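Local coordinates for protein Aster-A (Mus musculus, PDB 6GQF) that carries cholesterol from the plasma membrane to the endoplasmic reticulum without vesicles, binding the sterol in its VASt (ASTER) domain, at residues H48-F59 with Y150-R161. Numbering follows the deposited sequence.
With GOL (glycerol), chain F.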
# COMPACT_ATOMS: atom_id res chain seq x y z
N HIS A 48 5.40 10.36 16.51
CA HIS A 48 5.34 11.71 17.06
C HIS A 48 5.31 12.74 15.93
O HIS A 48 5.96 13.78 16.00
CB HIS A 48 6.52 11.96 18.00
CG HIS A 48 6.37 11.30 19.34
ND1 HIS A 48 7.37 10.55 19.92
CD2 HIS A 48 5.33 11.29 20.22
CE1 HIS A 48 6.96 10.10 21.10
NE2 HIS A 48 5.72 10.54 21.30
N MET A 49 4.55 12.42 14.89
CA MET A 49 4.28 13.34 13.80
C MET A 49 2.78 13.58 13.76
O MET A 49 2.00 12.68 14.07
CB MET A 49 4.79 12.78 12.48
CG MET A 49 6.31 12.65 12.42
SD MET A 49 6.91 11.78 10.96
CE MET A 49 6.40 10.10 11.34
N GLY A 50 2.38 14.79 13.39
CA GLY A 50 0.97 15.10 13.27
C GLY A 50 0.30 14.21 12.25
O GLY A 50 0.95 13.72 11.32
N ALA A 51 -0.99 13.98 12.42
CA ALA A 51 -1.77 13.22 11.46
C ALA A 51 -1.69 13.91 10.10
O ALA A 51 -1.69 13.26 9.06
CB ALA A 51 -3.21 13.08 11.91
N GLU A 52 -1.61 15.24 10.12
CA GLU A 52 -1.55 16.03 8.90
C GLU A 52 -0.23 15.75 8.20
O GLU A 52 -0.20 15.44 7.01
CB GLU A 52 -1.68 17.53 9.19
CG GLU A 52 -2.80 17.91 10.16
CD GLU A 52 -2.40 17.80 11.64
OE1 GLU A 52 -1.26 17.37 11.93
OE2 GLU A 52 -3.23 18.13 12.50
N ARG A 53 0.86 15.86 8.95
CA ARG A 53 2.19 15.63 8.40
C ARG A 53 2.34 14.20 7.92
O ARG A 53 2.84 13.95 6.83
CB ARG A 53 3.26 15.96 9.45
CG ARG A 53 4.69 15.68 9.02
CD ARG A 53 5.03 16.37 7.71
NE ARG A 53 6.40 16.10 7.29
CZ ARG A 53 6.93 16.53 6.15
NH1 ARG A 53 6.19 17.24 5.30
NH2 ARG A 53 8.19 16.24 5.85
N LEU A 54 1.89 13.25 8.74
CA LEU A 54 2.01 11.84 8.41
C LEU A 54 1.21 11.53 7.15
O LEU A 54 1.63 10.74 6.30
CB LEU A 54 1.54 10.98 9.57
CG LEU A 54 1.85 9.49 9.50
CD1 LEU A 54 3.34 9.26 9.40
CD2 LEU A 54 1.29 8.80 10.74
N GLN A 55 0.04 12.17 7.04
CA GLN A 55 -0.80 12.05 5.86
C GLN A 55 -0.11 12.66 4.64
O GLN A 55 -0.14 12.09 3.54
CB GLN A 55 -2.15 12.71 6.12
CG GLN A 55 -3.09 12.70 4.93
CD GLN A 55 -4.44 13.34 5.22
OE1 GLN A 55 -5.09 13.85 4.32
NE2 GLN A 55 -4.88 13.30 6.49
N GLN A 56 0.50 13.82 4.83
CA GLN A 56 1.25 14.48 3.77
C GLN A 56 2.38 13.60 3.26
O GLN A 56 2.69 13.59 2.08
CB GLN A 56 1.83 15.82 4.26
CG GLN A 56 0.81 16.95 4.37
CD GLN A 56 1.39 18.20 5.00
OE1 GLN A 56 2.45 18.17 5.62
NE2 GLN A 56 0.69 19.32 4.83
N MET A 57 3.00 12.86 4.18
CA MET A 57 4.15 12.04 3.83
C MET A 57 3.74 10.83 3.00
O MET A 57 4.45 10.45 2.07
CB MET A 57 4.88 11.60 5.09
CG MET A 57 5.59 12.74 5.81
SD MET A 57 6.15 12.29 7.46
CE MET A 57 7.40 11.09 7.04
N LEU A 58 2.60 10.23 3.32
CA LEU A 58 2.18 8.98 2.69
C LEU A 58 1.29 9.18 1.47
O LEU A 58 1.37 8.40 0.51
CB LEU A 58 1.44 8.11 3.70
CG LEU A 58 2.27 7.52 4.84
CD1 LEU A 58 1.38 6.75 5.78
CD2 LEU A 58 3.36 6.63 4.30
N PHE A 59 0.44 10.20 1.50
CA PHE A 59 -0.61 10.33 0.48
C PHE A 59 -0.54 11.66 -0.28
O PHE A 59 -1.48 12.44 -0.29
CB PHE A 59 -1.98 10.16 1.14
CG PHE A 59 -2.08 8.89 1.93
CD1 PHE A 59 -2.01 7.66 1.30
CD2 PHE A 59 -2.22 8.93 3.31
CE1 PHE A 59 -2.09 6.49 2.03
CE2 PHE A 59 -2.30 7.77 4.04
CZ PHE A 59 -2.23 6.54 3.40
N TYR A 150 -5.22 1.92 4.96
CA TYR A 150 -4.44 2.76 5.85
C TYR A 150 -5.38 3.53 6.78
O TYR A 150 -6.33 4.15 6.30
CB TYR A 150 -3.59 3.77 5.08
CG TYR A 150 -2.58 3.20 4.10
CD1 TYR A 150 -2.99 2.67 2.88
CD2 TYR A 150 -1.23 3.25 4.36
CE1 TYR A 150 -2.08 2.17 1.98
CE2 TYR A 150 -0.30 2.76 3.47
CZ TYR A 150 -0.73 2.22 2.27
OH TYR A 150 0.18 1.73 1.37
N CYS A 151 -5.12 3.48 8.08
CA CYS A 151 -5.85 4.30 9.05
C CYS A 151 -4.89 5.26 9.76
O CYS A 151 -3.94 4.83 10.40
CB CYS A 151 -6.55 3.41 10.09
SG CYS A 151 -7.74 2.21 9.43
N ILE A 152 -5.14 6.56 9.61
CA ILE A 152 -4.41 7.59 10.35
C ILE A 152 -5.34 8.26 11.36
O ILE A 152 -6.32 8.91 10.99
CB ILE A 152 -3.81 8.66 9.42
CG1 ILE A 152 -2.68 8.04 8.59
CG2 ILE A 152 -3.28 9.86 10.23
CD1 ILE A 152 -1.96 9.01 7.64
N LEU A 153 -5.02 8.09 12.64
CA LEU A 153 -5.78 8.71 13.73
C LEU A 153 -4.87 9.61 14.55
O LEU A 153 -3.87 9.15 15.10
CB LEU A 153 -6.43 7.66 14.63
CG LEU A 153 -7.26 8.21 15.79
CD1 LEU A 153 -8.48 8.97 15.29
CD2 LEU A 153 -7.67 7.09 16.75
N GLY A 154 -5.23 10.89 14.63
CA GLY A 154 -4.50 11.84 15.44
C GLY A 154 -4.61 11.52 16.92
O GLY A 154 -5.64 11.04 17.39
N LEU A 155 -3.53 11.80 17.66
CA LEU A 155 -3.49 11.53 19.10
C LEU A 155 -3.20 12.81 19.89
O LEU A 155 -3.79 13.04 20.95
CB LEU A 155 -2.42 10.47 19.41
CG LEU A 155 -2.65 9.06 18.85
CD1 LEU A 155 -1.48 8.17 19.23
CD2 LEU A 155 -3.95 8.46 19.36
N ALA A 156 -2.28 13.62 19.38
CA ALA A 156 -1.97 14.91 20.00
C ALA A 156 -1.52 15.91 18.94
O ALA A 156 -1.57 15.62 17.75
CB ALA A 156 -0.90 14.74 21.06
N ARG A 157 -1.08 17.08 19.40
CA ARG A 157 -0.60 18.14 18.52
C ARG A 157 0.38 17.60 17.48
O ARG A 157 0.20 17.81 16.28
CB ARG A 157 0.04 19.25 19.37
CG ARG A 157 0.72 20.36 18.59
CD ARG A 157 -0.24 21.12 17.69
NE ARG A 157 0.42 22.23 17.02
CZ ARG A 157 1.12 22.13 15.89
NH1 ARG A 157 1.25 20.96 15.28
NH2 ARG A 157 1.68 23.21 15.36
N ASN A 158 1.40 16.89 17.95
CA ASN A 158 2.38 16.24 17.09
C ASN A 158 2.50 14.76 17.43
O ASN A 158 3.56 14.29 17.86
CB ASN A 158 3.75 16.92 17.20
CG ASN A 158 3.85 18.19 16.39
OD1 ASN A 158 3.41 19.26 16.82
ND2 ASN A 158 4.43 18.09 15.20
N LYS A 159 1.41 14.03 17.25
CA LYS A 159 1.37 12.61 17.59
C LYS A 159 0.17 11.94 16.94
O LYS A 159 -0.97 12.40 17.09
CB LYS A 159 1.33 12.43 19.10
CG LYS A 159 1.38 10.99 19.58
CD LYS A 159 1.27 10.92 21.10
CE LYS A 159 1.14 9.49 21.60
NZ LYS A 159 0.95 9.43 23.07
N ALA A 160 0.41 10.84 16.22
CA ALA A 160 -0.66 10.11 15.55
C ALA A 160 -0.32 8.63 15.43
O ALA A 160 0.85 8.24 15.48
CB ALA A 160 -0.93 10.70 14.18
N ARG A 161 -1.36 7.81 15.28
CA ARG A 161 -1.21 6.37 15.08
C ARG A 161 -1.35 6.02 13.61
O ARG A 161 -2.04 6.72 12.86
CB ARG A 161 -2.23 5.59 15.92
CG ARG A 161 -2.19 4.08 15.69
CD ARG A 161 -3.22 3.35 16.53
NE ARG A 161 -2.99 3.52 17.96
CZ ARG A 161 -2.20 2.74 18.70
NH1 ARG A 161 -1.55 1.72 18.16
NH2 ARG A 161 -2.07 2.98 20.00
C1 GOL F . 2.16 4.25 0.02
O1 GOL F . 2.51 2.90 0.21
C2 GOL F . 1.36 4.42 -1.27
O2 GOL F . 0.55 5.57 -1.16
C3 GOL F . 2.26 4.53 -2.49
O3 GOL F . 2.32 3.31 -3.20
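Phe59 and Tyr150 form a T-shaped stack where helix 51-58 lies on the hairpin of strands 144-156 and 159-170. The hairpin belongs to the curved antiparallel sheet of the StAR-like VASt domain, which holds the sterol. The ring planes stand at 89° and the centroids are 5.0 Å apart. Phe59 presents its CZ–CE1 edge to one face of Tyr150. Tyr150 CG lies anti to the carbonyl carbon, beside the backbone N (chi1 -59°), which lays the ring across the end of Phe59 with a face turned to it. Its OH is hydrogen-bonded to O1 of a glycerol, probably from the crystallisation liquor, and the side chain lies about 5 Å from the bound 25-hydroxycholesterol. With alanine in place of Tyr150, the Phe59 edge would probably lose the ring face it rests on, and the glycerol O1 this hydroxyl partner. Ile152 fills the middle of the contact. Its CG1 branch lies anti to the carbonyl carbon (chi1 -69°) and is extended. Ile152 CD1 reaches Gln55 CA and lies 3.8 Å from Phe59 CE2, at the ring edge. Leu54 and Leu58 approach Ile152 CD1 from the helix side and also pack on Leu201 of helix 176-202. Farther along, Ala51 points into the hairpin, with its CB 4.0 Å from Ala160 CB and 3.6 Å from Ile152 CG2.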